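Local coordinates for surface protein SPB1 (Streptococcus agalactiae, PDB 4UZG) that forms the backbone subunit of the group B streptococcus type 2b pilus, probably polymerised into the shaft by sortase and stiffened by isopeptide bonds, at residues Q254-G259 / L271-T276; D168-I173 / I225-G230; V35-I40 / T92-W97; K77-Y82 / D114-G119. All coordinates share one frame; numbering follows the deposited sequence.

Contact 1: residues Q254-G259 / L271-T276; sequences QKVILG and LLVNPT
V256, L258, V273 and P275 meet between two sheets of the prealbumin-like domain: 254-258 is an outer strand of the antiparallel sheet that also holds 234-240, while 273-279 is an outer strand of the sheet built on 169-177. The two segments run in nearly opposite directions, 159° apart, but no backbone hydrogen bond joins them, and the sheets are sealed along this margin by side chains.

Most of the packing is between aliphatic side chains. V256 uses both methyls: CG1 touches V273 CG2 at 3.8 Å, and CG2 lies against P275 CB, also at 3.8 Å, with the valine crossing the proline ring at about a right angle. V273 CG2 serves two partners, since L258 CD1 is 3.9 Å from it as well. With CG set trans to the backbone N (chi1 -168°), the L258 side chain swings over to the corner at L271, where its CD1 methyl rests on a backbone carbonyl, 3.6 Å from L271 O. L271 CD2 in turn packs on G259 CA at 4.0 Å, closing the end of the interface.

A single polar bond secures the other end. The extended side chain of Q254 reaches past the proline and donates NE2-H to T276 O over 2.9 Å, nearly straight at 168°; the acceptor lies in the plane of the Q254 amide, whereas NE2 stands well above the carbonyl plane of T276.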
loop_
_atom_site.group_PDB
_atom_site.type_symbol
_atom_site.label_atom_id
_atom_site.label_comp_id
_atom_site.label_asym_id
_atom_site.label_seq_id
_atom_site.Cartn_x
_atom_site.Cartn_y
_atom_site.Cartn_z
ATOM N N GLN A 254 15.263 -4.851 -21.364
ATOM C CA GLN A 254 15.065 -6.158 -20.754
ATOM C C GLN A 254 13.798 -6.153 -19.911
ATOM O O GLN A 254 13.662 -5.365 -18.982
ATOM C CB GLN A 254 16.257 -6.549 -19.904
ATOM C CG GLN A 254 16.120 -7.926 -19.314
ATOM C CD GLN A 254 17.426 -8.448 -18.745
ATOM O OE1 GLN A 254 18.480 -8.234 -19.325
ATOM N NE2 GLN A 254 17.360 -9.098 -17.592
ATOM N N LYS A 255 12.879 -7.062 -20.221
ATOM C CA LYS A 255 11.639 -7.196 -19.471
ATOM C C LYS A 255 11.882 -7.783 -18.084
ATOM O O LYS A 255 12.644 -8.745 -17.942
ATOM C CB LYS A 255 10.697 -8.106 -20.252
ATOM C CG LYS A 255 9.317 -8.217 -19.616
ATOM C CD LYS A 255 8.316 -8.937 -20.514
ATOM C CE LYS A 255 8.635 -10.367 -20.720
ATOM N NZ LYS A 255 7.588 -10.939 -21.634
ATOM N N VAL A 256 11.214 -7.225 -17.081
ATOM C CA VAL A 256 11.269 -7.716 -15.708
ATOM C C VAL A 256 9.845 -7.694 -15.150
ATOM O O VAL A 256 9.209 -6.643 -15.096
ATOM C CB VAL A 256 12.143 -6.822 -14.827
ATOM C CG1 VAL A 256 12.162 -7.363 -13.396
ATOM C CG2 VAL A 256 13.514 -6.654 -15.369
ATOM N N ILE A 257 9.358 -8.853 -14.720
ATOM C CA ILE A 257 8.045 -8.962 -14.114
ATOM C C ILE A 257 8.169 -8.950 -12.595
ATOM O O ILE A 257 8.979 -9.658 -11.998
ATOM C CB ILE A 257 7.320 -10.219 -14.601
ATOM C CG1 ILE A 257 7.026 -10.068 -16.102
ATOM C CG2 ILE A 257 6.032 -10.437 -13.810
ATOM C CD1 ILE A 257 6.497 -11.296 -16.749
ATOM N N LEU A 258 7.312 -8.144 -11.988
ATOM C CA LEU A 258 7.203 -8.042 -10.573
ATOM C C LEU A 258 5.793 -8.554 -10.225
ATOM O O LEU A 258 4.792 -8.133 -10.811
ATOM C CB LEU A 258 7.409 -6.564 -10.285
ATOM C CG LEU A 258 7.624 -6.145 -8.860
ATOM C CD1 LEU A 258 8.748 -6.892 -8.115
ATOM C CD2 LEU A 258 7.883 -4.654 -8.820
ATOM N N GLY A 259 5.718 -9.482 -9.279
ATOM C CA GLY A 259 4.455 -10.114 -8.934
ATOM C C GLY A 259 4.211 -11.394 -9.716
ATOM O O GLY A 259 5.154 -12.085 -10.092
ATOM N N LEU A 271 7.586 -10.598 -5.248
ATOM C CA LEU A 271 7.706 -9.132 -5.109
ATOM C C LEU A 271 9.139 -8.676 -4.828
ATOM O O LEU A 271 9.370 -7.489 -4.661
ATOM C CB LEU A 271 6.736 -8.612 -4.049
ATOM C CG LEU A 271 5.263 -8.683 -4.452
ATOM C CD1 LEU A 271 4.422 -8.235 -3.260
ATOM C CD2 LEU A 271 4.987 -7.821 -5.675
ATOM N N LEU A 272 10.080 -9.609 -4.803
ATOM C CA LEU A 272 11.491 -9.307 -4.600
ATOM C C LEU A 272 12.251 -9.975 -5.743
ATOM O O LEU A 272 12.553 -11.164 -5.677
ATOM C CB LEU A 272 12.000 -9.807 -3.244
ATOM C CG LEU A 272 11.282 -9.269 -2.013
ATOM C CD1 LEU A 272 11.804 -9.972 -0.771
ATOM C CD2 LEU A 272 11.436 -7.775 -1.891
ATOM N N VAL A 273 12.534 -9.223 -6.805
ATOM C CA VAL A 273 13.084 -9.833 -8.007
ATOM C C VAL A 273 14.495 -9.299 -8.273
ATOM O O VAL A 273 14.879 -8.205 -7.844
ATOM C CB VAL A 273 12.156 -9.659 -9.245
ATOM C CG1 VAL A 273 10.790 -10.247 -8.987
ATOM C CG2 VAL A 273 12.026 -8.230 -9.677
ATOM N N ASN A 274 15.261 -10.112 -9.000
ATOM C CA ASN A 274 16.690 -9.911 -9.163
ATOM C C ASN A 274 17.143 -10.159 -10.594
ATOM O O ASN A 274 17.929 -11.074 -10.848
ATOM C CB ASN A 274 17.449 -10.874 -8.254
ATOM C CG ASN A 274 17.084 -10.719 -6.808
ATOM O OD1 ASN A 274 17.722 -9.960 -6.062
ATOM N ND2 ASN A 274 16.046 -11.440 -6.384
ATOM N N PRO A 275 16.698 -9.336 -11.551
ATOM C CA PRO A 275 17.163 -9.512 -12.927
ATOM C C PRO A 275 18.668 -9.264 -13.078
ATOM O O PRO A 275 19.218 -8.357 -12.441
ATOM C CB PRO A 275 16.368 -8.437 -13.685
ATOM C CG PRO A 275 16.081 -7.389 -12.657
ATOM C CD PRO A 275 15.778 -8.196 -11.426
ATOM N N THR A 276 19.303 -10.050 -13.946
ATOM C CA THR A 276 20.684 -9.842 -14.356
ATOM C C THR A 276 20.671 -9.346 -15.792
ATOM O O THR A 276 20.008 -9.935 -16.646
ATOM C CB THR A 276 21.475 -11.166 -14.265
ATOM O OG1 THR A 276 21.539 -11.585 -12.901
ATOM C CG2 THR A 276 22.878 -11.010 -14.776
#

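Contact 2: residues D168-I173 / I225-G230; sequences DGQITI and IITITG. With EDO (1,2-ethanediol), chain C.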
loop_
_atom_site.group_PDB
_atom_site.type_symbol
_atom_site.label_atom_id
_atom_site.label_comp_id
_atom_site.label_asym_id
_atom_site.label_seq_id
_atom_site.Cartn_x
_atom_site.Cartn_y
_atom_site.Cartn_z
ATOM N N ASP A 168 4.267 -3.689 -1.513
ATOM C CA ASP A 168 4.926 -3.207 -2.714
ATOM C C ASP A 168 6.101 -4.119 -3.057
ATOM O O ASP A 168 6.396 -5.058 -2.318
ATOM C CB ASP A 168 5.296 -1.711 -2.621
ATOM C CG ASP A 168 6.380 -1.373 -1.632
ATOM O OD1 ASP A 168 7.132 -2.224 -1.160
ATOM O OD2 ASP A 168 6.488 -0.131 -1.364
ATOM N N GLY A 169 6.719 -3.862 -4.204
ATOM C CA GLY A 169 7.777 -4.697 -4.726
ATOM C C GLY A 169 9.095 -3.968 -4.915
ATOM O O GLY A 169 9.184 -2.741 -4.810
ATOM N N GLN A 170 10.114 -4.763 -5.185
ATOM C CA GLN A 170 11.470 -4.266 -5.357
ATOM C C GLN A 170 12.165 -4.991 -6.503
ATOM O O GLN A 170 12.033 -6.220 -6.620
ATOM C CB GLN A 170 12.253 -4.492 -4.079
ATOM C CG GLN A 170 13.724 -4.093 -4.125
ATOM C CD GLN A 170 14.359 -4.361 -2.811
ATOM O OE1 GLN A 170 14.845 -5.480 -2.557
ATOM N NE2 GLN A 170 14.332 -3.381 -1.947
ATOM N N ILE A 171 12.887 -4.224 -7.316
ATOM C CA ILE A 171 13.706 -4.772 -8.386
ATOM C C ILE A 171 15.169 -4.485 -8.045
ATOM O O ILE A 171 15.566 -3.325 -7.892
ATOM C CB ILE A 171 13.361 -4.138 -9.743
ATOM C CG1 ILE A 171 11.882 -4.360 -10.100
ATOM C CG2 ILE A 171 14.277 -4.685 -10.838
ATOM C CD1 ILE A 171 11.418 -3.621 -11.354
ATOM N N THR A 172 15.967 -5.540 -7.937
ATOM C CA THR A 172 17.406 -5.440 -7.738
ATOM C C THR A 172 18.076 -5.862 -9.045
ATOM O O THR A 172 17.995 -7.028 -9.442
ATOM C CB THR A 172 17.871 -6.321 -6.583
ATOM O OG1 THR A 172 17.189 -5.918 -5.387
ATOM C CG2 THR A 172 19.378 -6.212 -6.363
ATOM N N ILE A 173 18.679 -4.899 -9.738
ATOM C CA ILE A 173 19.323 -5.123 -11.022
ATOM C C ILE A 173 20.789 -5.424 -10.800
ATOM O O ILE A 173 21.468 -4.668 -10.114
ATOM C CB ILE A 173 19.212 -3.867 -11.910
ATOM C CG1 ILE A 173 17.769 -3.405 -12.093
ATOM C CG2 ILE A 173 19.863 -4.117 -13.271
ATOM C CD1 ILE A 173 17.645 -1.941 -12.593
ATOM N N ILE A 225 25.182 -3.295 -8.789
ATOM C CA ILE A 225 23.773 -3.344 -8.422
ATOM C C ILE A 225 23.104 -1.976 -8.499
ATOM O O ILE A 225 23.691 -0.944 -8.128
ATOM C CB ILE A 225 23.611 -3.906 -6.993
ATOM C CG1 ILE A 225 24.180 -5.320 -6.882
ATOM C CG2 ILE A 225 22.157 -3.838 -6.526
ATOM C CD1 ILE A 225 23.496 -6.298 -7.724
ATOM N N ILE A 226 21.834 -1.998 -8.918
ATOM C CA ILE A 226 20.859 -0.931 -8.693
ATOM C C ILE A 226 19.693 -1.552 -7.936
ATOM O O ILE A 226 19.196 -2.608 -8.341
ATOM C CB ILE A 226 20.308 -0.385 -10.030
ATOM C CG1 ILE A 226 21.388 0.380 -10.797
ATOM C CG2 ILE A 226 19.082 0.526 -9.805
ATOM C CD1 ILE A 226 21.084 0.528 -12.272
ATOM N N THR A 227 19.211 -0.871 -6.892
ATOM C CA THR A 227 17.991 -1.295 -6.210
ATOM C C THR A 227 16.923 -0.238 -6.385
ATOM O O THR A 227 17.135 0.931 -6.056
ATOM C CB THR A 227 18.258 -1.560 -4.714
ATOM O OG1 THR A 227 19.323 -2.500 -4.579
ATOM C CG2 THR A 227 17.032 -2.122 -4.038
ATOM N N ILE A 228 15.752 -0.648 -6.870
ATOM C CA ILE A 228 14.582 0.225 -6.980
ATOM C C ILE A 228 13.504 -0.377 -6.103
ATOM O O ILE A 228 13.025 -1.478 -6.364
ATOM C CB ILE A 228 14.095 0.388 -8.440
ATOM C CG1 ILE A 228 15.242 0.846 -9.359
ATOM C CG2 ILE A 228 12.929 1.359 -8.460
ATOM C CD1 ILE A 228 14.875 0.916 -10.829
ATOM N N THR A 229 13.145 0.333 -5.034
ATOM C CA THR A 229 12.220 -0.184 -4.026
ATOM C C THR A 229 10.953 0.634 -4.021
ATOM O O THR A 229 11.000 1.855 -3.910
ATOM C CB THR A 229 12.876 -0.115 -2.638
ATOM O OG1 THR A 229 14.137 -0.779 -2.686
ATOM C CG2 THR A 229 11.978 -0.726 -1.567
ATOM N N GLY A 230 9.812 -0.043 -4.091
ATOM C CA GLY A 230 8.537 0.627 -3.927
ATOM C C GLY A 230 7.629 0.657 -5.146
ATOM O O GLY A 230 6.960 1.664 -5.378
HETATM C C1 EDO C . 15.662 2.835 -3.982
HETATM O O1 EDO C . 14.367 2.895 -4.566
HETATM C C2 EDO C . 15.744 3.766 -2.783
HETATM O O2 EDO C . 14.877 3.272 -1.758
HETATM O O HOH W 1 18.788 -4.888 -3.343
#
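G169-I173 and I225-G230 pair as antiparallel strands, their axes 4.6 Å apart, in the small sheet of the prealbumin-like fold, where 169-177 is the central strand between 225-231 and 273-279. I171 with I228 and I173 with I226 are the hydrogen-bonded pairs, each joined in both directions; Q170 with T229 and T172 with T227 are the non-hydrogen-bonded ones. The ladder ends with G230 N bound to G169 O, next to which the D168 carboxylate comes within 3.4 Å of G230 CA through OD2.

The side chains split by character. I171, I173, I226 and I228 share the buried face, which Y218 helps to cover. I173 and I226 lie side by side there, I173 CD1 being 4.0 Å from I226 CG2, and I173 CD1 also approaches I228 CD1 at 4.4 Å.

Q170, T172, T227 and T229 line the other face. T172 and T227 point the same way, and a water bridges their hydroxyls, 2.8 Å from T172 OG1 and 2.7 Å from T227 OG1. At the edge of the sheet a 1,2-ethanediol, probably from the crystallisation liquor, accepts a bond from T229 N. The Q170 chain is fully extended and lies alongside T229 with its amide over T227 CG2; its NE2 donates to T229 OG1 at 2.7 Å, with the hydroxyl oxygen tilted 20° out of the amide plane.

Contact 3: residues V35-I40 / T92-W97; sequences VYQYVI and TITIPW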
loop_
_atom_site.group_PDB
_atom_site.type_symbol
_atom_site.label_atom_id
_atom_site.label_comp_id
_atom_site.label_asym_id
_atom_site.label_seq_id
_atom_site.Cartn_x
_atom_site.Cartn_y
_atom_site.Cartn_z
ATOM N N VAL A 35 -26.936 -1.479 23.738
ATOM C CA VAL A 35 -25.835 -0.862 23.013
ATOM C C VAL A 35 -26.192 0.581 22.699
ATOM O O VAL A 35 -27.157 0.865 21.979
ATOM C CB VAL A 35 -25.512 -1.610 21.714
ATOM C CG1 VAL A 35 -24.394 -0.886 20.964
ATOM C CG2 VAL A 35 -25.108 -3.047 22.027
ATOM N N TYR A 36 -25.375 1.492 23.212
ATOM C CA TYR A 36 -25.584 2.921 22.975
ATOM C C TYR A 36 -24.522 3.533 22.045
ATOM O O TYR A 36 -24.683 4.682 21.627
ATOM C CB TYR A 36 -25.686 3.707 24.294
ATOM C CG TYR A 36 -24.477 3.548 25.170
ATOM C CD1 TYR A 36 -23.350 4.322 24.965
ATOM C CD2 TYR A 36 -24.441 2.585 26.175
ATOM C CE1 TYR A 36 -22.235 4.169 25.766
ATOM C CE2 TYR A 36 -23.330 2.431 26.987
ATOM C CZ TYR A 36 -22.223 3.211 26.748
ATOM O OH TYR A 36 -21.081 3.096 27.512
ATOM N N GLN A 37 -23.474 2.785 21.693
ATOM C CA GLN A 37 -22.504 3.248 20.706
ATOM C C GLN A 37 -21.706 2.086 20.178
ATOM O O GLN A 37 -21.600 1.059 20.841
ATOM C CB GLN A 37 -21.555 4.285 21.317
ATOM C CG GLN A 37 -20.663 3.729 22.405
ATOM C CD GLN A 37 -19.809 4.784 23.073
ATOM O OE1 GLN A 37 -20.131 5.972 23.044
ATOM N NE2 GLN A 37 -18.736 4.351 23.702
ATOM N N TYR A 38 -21.124 2.285 18.999
ATOM C CA TYR A 38 -20.032 1.447 18.508
ATOM C C TYR A 38 -18.811 2.332 18.329
ATOM O O TYR A 38 -18.917 3.443 17.812
ATOM C CB TYR A 38 -20.390 0.728 17.178
ATOM C CG TYR A 38 -21.302 -0.434 17.402
ATOM C CD1 TYR A 38 -20.802 -1.681 17.738
ATOM C CD2 TYR A 38 -22.678 -0.277 17.331
ATOM C CE1 TYR A 38 -21.657 -2.737 18.013
ATOM C CE2 TYR A 38 -23.532 -1.331 17.586
ATOM C CZ TYR A 38 -23.031 -2.552 17.962
ATOM O OH TYR A 38 -23.865 -3.610 18.255
ATOM N N VAL A 39 -17.656 1.822 18.731
ATOM C CA VAL A 39 -16.394 2.560 18.649
ATOM C C VAL A 39 -15.445 1.825 17.713
ATOM O O VAL A 39 -15.128 0.645 17.932
ATOM C CB VAL A 39 -15.748 2.685 20.031
ATOM C CG1 VAL A 39 -14.476 3.512 19.924
ATOM C CG2 VAL A 39 -16.717 3.293 21.053
ATOM N N ILE A 40 -14.992 2.523 16.671
ATOM C CA ILE A 40 -14.051 1.997 15.693
ATOM C C ILE A 40 -12.723 2.708 15.926
ATOM O O ILE A 40 -12.628 3.923 15.784
ATOM C CB ILE A 40 -14.545 2.284 14.261
ATOM C CG1 ILE A 40 -15.911 1.630 14.026
ATOM C CG2 ILE A 40 -13.512 1.806 13.238
ATOM C CD1 ILE A 40 -17.089 2.591 14.126
ATOM N N THR A 92 -10.204 7.458 15.715
ATOM C CA THR A 92 -11.281 6.795 16.409
ATOM C C THR A 92 -12.589 7.428 15.974
ATOM O O THR A 92 -12.745 8.644 16.047
ATOM C CB THR A 92 -11.137 6.960 17.944
ATOM O OG1 THR A 92 -9.884 6.429 18.355
ATOM C CG2 THR A 92 -12.271 6.262 18.672
ATOM N N ILE A 93 -13.524 6.585 15.546
ATOM C CA ILE A 93 -14.863 6.995 15.169
ATOM C C ILE A 93 -15.848 6.381 16.156
ATOM O O ILE A 93 -15.820 5.178 16.385
ATOM C CB ILE A 93 -15.178 6.566 13.720
ATOM C CG1 ILE A 93 -14.446 7.498 12.754
ATOM C CG2 ILE A 93 -16.694 6.582 13.439
ATOM C CD1 ILE A 93 -14.437 7.047 11.322
ATOM N N THR A 94 -16.709 7.208 16.742
ATOM C CA THR A 94 -17.713 6.735 17.690
ATOM C C THR A 94 -19.073 7.007 17.076
ATOM O O THR A 94 -19.396 8.141 16.756
ATOM C CB THR A 94 -17.572 7.448 19.032
ATOM O OG1 THR A 94 -16.254 7.226 19.531
ATOM C CG2 THR A 94 -18.574 6.937 20.038
ATOM N N ILE A 95 -19.863 5.946 16.911
ATOM C CA ILE A 95 -21.177 6.050 16.292
ATOM C C ILE A 95 -22.233 5.893 17.407
ATOM O O ILE A 95 -22.404 4.812 17.959
ATOM C CB ILE A 95 -21.392 4.962 15.230
ATOM C CG1 ILE A 95 -20.309 5.048 14.146
ATOM C CG2 ILE A 95 -22.794 5.086 14.636
ATOM C CD1 ILE A 95 -20.366 3.932 13.114
ATOM N N PRO A 96 -22.945 6.972 17.751
ATOM C CA PRO A 96 -24.016 6.820 18.742
ATOM C C PRO A 96 -25.119 5.920 18.171
ATOM O O PRO A 96 -25.454 6.001 16.990
ATOM C CB PRO A 96 -24.491 8.262 18.989
ATOM C CG PRO A 96 -24.144 8.991 17.765
ATOM C CD PRO A 96 -22.850 8.361 17.270
ATOM N N TRP A 97 -25.682 5.088 19.036
ATOM C CA TRP A 97 -26.582 4.021 18.608
ATOM C C TRP A 97 -27.978 4.174 19.205
ATOM O O TRP A 97 -28.929 3.539 18.743
ATOM C CB TRP A 97 -25.983 2.662 19.013
ATOM C CG TRP A 97 -26.333 1.543 18.090
ATOM C CD1 TRP A 97 -27.103 0.455 18.373
ATOM C CD2 TRP A 97 -25.903 1.389 16.732
ATOM N NE1 TRP A 97 -27.183 -0.359 17.283
ATOM C CE2 TRP A 97 -26.462 0.190 16.262
ATOM C CE3 TRP A 97 -25.088 2.136 15.889
ATOM C CZ2 TRP A 97 -26.236 -0.279 14.969
ATOM C CZ3 TRP A 97 -24.872 1.678 14.598
ATOM C CH2 TRP A 97 -25.437 0.481 14.156
#
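Strands 37-40 and 92-96 run antiparallel, 167° between their directions and 4.7 Å between their axes, as neighbours in the large sheet of the N-terminal half. Y38 with I95 and I40 with I93 are doubly hydrogen-bonded pairs. Past P96, which has no N-H to give, the pairing ends with W97 N donating to Y36 O at 2.8 Å from well above the carbonyl plane.

Y38, on the buried face, meets W97 just beyond the strand in a T-shaped stack: the CD2-CE2 edge of the tyrosine stands on the indole, centroids 4.8 Å apart and planes at 81°. Y38 CE2 comes closest, 3.6 Å from W97 CE2. V35 CG1 lies on the tyrosine's side of the indole plane, 4.0 Å from W97 CD1. Farther along, I40 sends CD1 across to I95 CD1 at 3.7 Å, its chi2 of 101° lying off the usual staggered positions and bringing I40 CD1 also within 4.1 Å of I93 CG2.

The opposite face carries Q37, V39, T94 and P96. V39 CG1 also meets T92 CG2 at 3.7 Å, and T94 CG2 lies against the amide of Q37, whose NE2 is bound by N154 O.

The rings keep their polar ends satisfied outside this pair, Y38 OH by V27 O and W97 NE1, weakly, by N28. V35 O, at the indole edge, is buried with no hydrogen-bond partner, so this end relies on ring packing and the W97-Y36 bond.

Contact 4: residues K77-Y82 / D114-G119; sequences KATGKY and DFFYKG
F116 and Y117 receive the type II turn A78-K81, which leads into strand 81-87, at the ends of the strands of the large sheet; their own segment belongs to the loop between strands 90-96 and 121-131.

The packing is of backbone and threonine on an aromatic face. The F116 ring lies flat under the A78-T79 peptide: T79 N sits over its centre, and A78 C is 3.4 Å from F116 CE2. T79 adds a CH-pi contact, its CB 4.1 Å from the ring centroid and over the same face, while K77 O comes to the ring edge. P96 touches F116 as well, so the phenyl group joins the turn to the neighbouring strand.

The hydrogen bonds centre on the Y117 hydroxyl. G80 N donates to Y117 OH at 2.9 Å with an angle of 159°, and the hydroxyl donates a hydrogen bond to a water 2.6 Å away, which donates in turn to K81 O. A second water spans the other side of the contact, lying 2.8 Å from T79 OG1 and donating to F116 O. T79 OG1 is held trans to the backbone N (chi1 -166°), which directs it to F116 CB and this water.

Y117 OH thus acts as acceptor and donor at once, and one phenol holds G80 N directly and K81 O through a water. With W97 meeting its ring, this surface turn is fixed to the aromatic cluster by directional bonds as well as packing.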
loop_
_atom_site.group_PDB
_atom_site.type_symbol
_atom_site.label_atom_id
_atom_site.label_comp_id
_atom_site.label_asym_id
_atom_site.label_seq_id
_atom_site.Cartn_x
_atom_site.Cartn_y
_atom_site.Cartn_z
ATOM N N LYS A 77 -25.425 13.140 20.258
ATOM C CA LYS A 77 -25.912 11.795 20.460
ATOM C C LYS A 77 -27.249 11.677 19.734
ATOM O O LYS A 77 -28.320 11.769 20.346
ATOM C CB LYS A 77 -26.085 11.548 21.953
ATOM C CG LYS A 77 -26.245 10.114 22.350
ATOM C CD LYS A 77 -26.610 10.020 23.828
ATOM C CE LYS A 77 -26.610 8.572 24.301
ATOM N NZ LYS A 77 -25.267 8.143 24.730
ATOM N N ALA A 78 -27.174 11.486 18.420
ATOM C CA ALA A 78 -28.343 11.587 17.556
ATOM C C ALA A 78 -28.197 10.706 16.321
ATOM O O ALA A 78 -27.082 10.377 15.887
ATOM C CB ALA A 78 -28.579 13.030 17.139
ATOM N N THR A 79 -29.344 10.329 15.750
ATOM C CA THR A 79 -29.355 9.489 14.580
ATOM C C THR A 79 -28.596 10.133 13.418
ATOM O O THR A 79 -28.575 11.355 13.241
ATOM C CB THR A 79 -30.801 9.145 14.165
ATOM O OG1 THR A 79 -30.771 8.068 13.229
ATOM C CG2 THR A 79 -31.551 10.339 13.586
ATOM N N GLY A 80 -27.903 9.296 12.656
ATOM C CA GLY A 80 -27.233 9.754 11.465
ATOM C C GLY A 80 -25.875 10.381 11.682
ATOM O O GLY A 80 -25.332 10.928 10.723
ATOM N N LYS A 81 -25.339 10.315 12.895
ATOM C CA LYS A 81 -24.092 11.008 13.262
ATOM C C LYS A 81 -22.944 10.066 13.593
ATOM O O LYS A 81 -23.161 8.928 14.031
ATOM C CB LYS A 81 -24.344 11.938 14.471
ATOM C CG LYS A 81 -25.440 12.969 14.296
ATOM C CD LYS A 81 -25.230 13.845 13.077
ATOM C CE LYS A 81 -23.983 14.702 13.177
ATOM N NZ LYS A 81 -23.866 15.627 12.005
ATOM N N TYR A 82 -21.726 10.583 13.464
ATOM C CA TYR A 82 -20.565 9.938 14.061
ATOM C C TYR A 82 -19.624 11.006 14.566
ATOM O O TYR A 82 -19.494 12.057 13.952
ATOM C CB TYR A 82 -19.824 9.008 13.098
ATOM C CG TYR A 82 -19.056 9.681 11.974
ATOM C CD1 TYR A 82 -19.678 10.004 10.774
ATOM C CD2 TYR A 82 -17.709 9.965 12.103
ATOM C CE1 TYR A 82 -18.976 10.609 9.743
ATOM C CE2 TYR A 82 -16.997 10.555 11.074
ATOM C CZ TYR A 82 -17.625 10.875 9.896
ATOM O OH TYR A 82 -16.884 11.454 8.882
ATOM N N ASP A 114 -35.012 3.713 22.645
ATOM C CA ASP A 114 -34.694 4.891 21.838
ATOM C C ASP A 114 -33.521 4.666 20.886
ATOM O O ASP A 114 -32.778 5.592 20.574
ATOM C CB ASP A 114 -34.469 6.114 22.739
ATOM C CG ASP A 114 -33.387 5.905 23.774
ATOM O OD1 ASP A 114 -32.558 4.988 23.614
ATOM O OD2 ASP A 114 -33.364 6.695 24.745
ATOM N N PHE A 115 -33.399 3.430 20.425
ATOM C CA PHE A 115 -32.423 3.079 19.400
ATOM C C PHE A 115 -32.663 3.822 18.097
ATOM O O PHE A 115 -33.815 4.037 17.689
ATOM C CB PHE A 115 -32.499 1.577 19.122
ATOM C CG PHE A 115 -32.131 0.730 20.302
ATOM C CD1 PHE A 115 -30.821 0.695 20.754
ATOM C CD2 PHE A 115 -33.081 -0.034 20.974
ATOM C CE1 PHE A 115 -30.461 -0.082 21.831
ATOM C CE2 PHE A 115 -32.720 -0.809 22.064
ATOM C CZ PHE A 115 -31.419 -0.833 22.492
ATOM N N PHE A 116 -31.580 4.162 17.402
ATOM C CA PHE A 116 -31.674 4.825 16.108
ATOM C C PHE A 116 -31.888 3.869 14.945
ATOM O O PHE A 116 -32.475 4.254 13.929
ATOM C CB PHE A 116 -30.420 5.644 15.813
ATOM C CG PHE A 116 -30.081 6.666 16.870
ATOM C CD1 PHE A 116 -31.062 7.354 17.563
ATOM C CD2 PHE A 116 -28.753 6.934 17.156
ATOM C CE1 PHE A 116 -30.711 8.284 18.517
ATOM C CE2 PHE A 116 -28.388 7.863 18.103
ATOM C CZ PHE A 116 -29.366 8.555 18.792
ATOM N N TYR A 117 -31.395 2.640 15.082
ATOM C CA TYR A 117 -31.330 1.681 13.998
ATOM C C TYR A 117 -32.033 0.413 14.452
ATOM O O TYR A 117 -32.236 0.172 15.658
ATOM C CB TYR A 117 -29.867 1.430 13.608
ATOM C CG TYR A 117 -29.125 2.742 13.392
ATOM C CD1 TYR A 117 -29.484 3.615 12.369
ATOM C CD2 TYR A 117 -28.120 3.155 14.265
ATOM C CE1 TYR A 117 -28.854 4.859 12.207
ATOM C CE2 TYR A 117 -27.466 4.387 14.099
ATOM C CZ TYR A 117 -27.858 5.233 13.071
ATOM O OH TYR A 117 -27.269 6.464 12.884
ATOM N N LYS A 118 -32.471 -0.375 13.494
ATOM C CA LYS A 118 -33.171 -1.601 13.830
ATOM C C LYS A 118 -32.577 -2.768 13.079
ATOM O O LYS A 118 -31.907 -2.612 12.037
ATOM C CB LYS A 118 -34.673 -1.479 13.602
ATOM C CG LYS A 118 -35.045 -1.017 12.231
ATOM C CD LYS A 118 -36.555 -0.871 12.064
ATOM C CE LYS A 118 -36.917 -0.599 10.606
ATOM N NZ LYS A 118 -38.388 -0.571 10.374
ATOM N N GLY A 119 -32.794 -3.942 13.659
ATOM C CA GLY A 119 -32.357 -5.183 13.081
ATOM C C GLY A 119 -30.855 -5.332 13.136
ATOM O O GLY A 119 -30.181 -4.849 14.046
HETATM O O HOH W 2 -33.268 6.889 13.309
HETATM O O HOH W 3 -25.468 7.373 14.552
#

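In the fold
From the N terminus, segment 35-40 opens contact 3 and 77-82 opens contact 4; 92-97 then closes the first and 114-119 the second, so the two loops cross. Their centres are 10 Å apart, and they touch where W97 O meets F116 N and P96 packs on K81, joining the large sheet to the loop before strand 121-131. The chain next enters the prealbumin-like domain, where contact 2 closes a loop from 168-173 to 225-230, and contact 1 follows in series. These meet through strand 273-279 beside 169-177, so contact 2 builds one sheet and contact 1 holds it to the other. Centres of contacts 2 and 3 are about 43 Å apart.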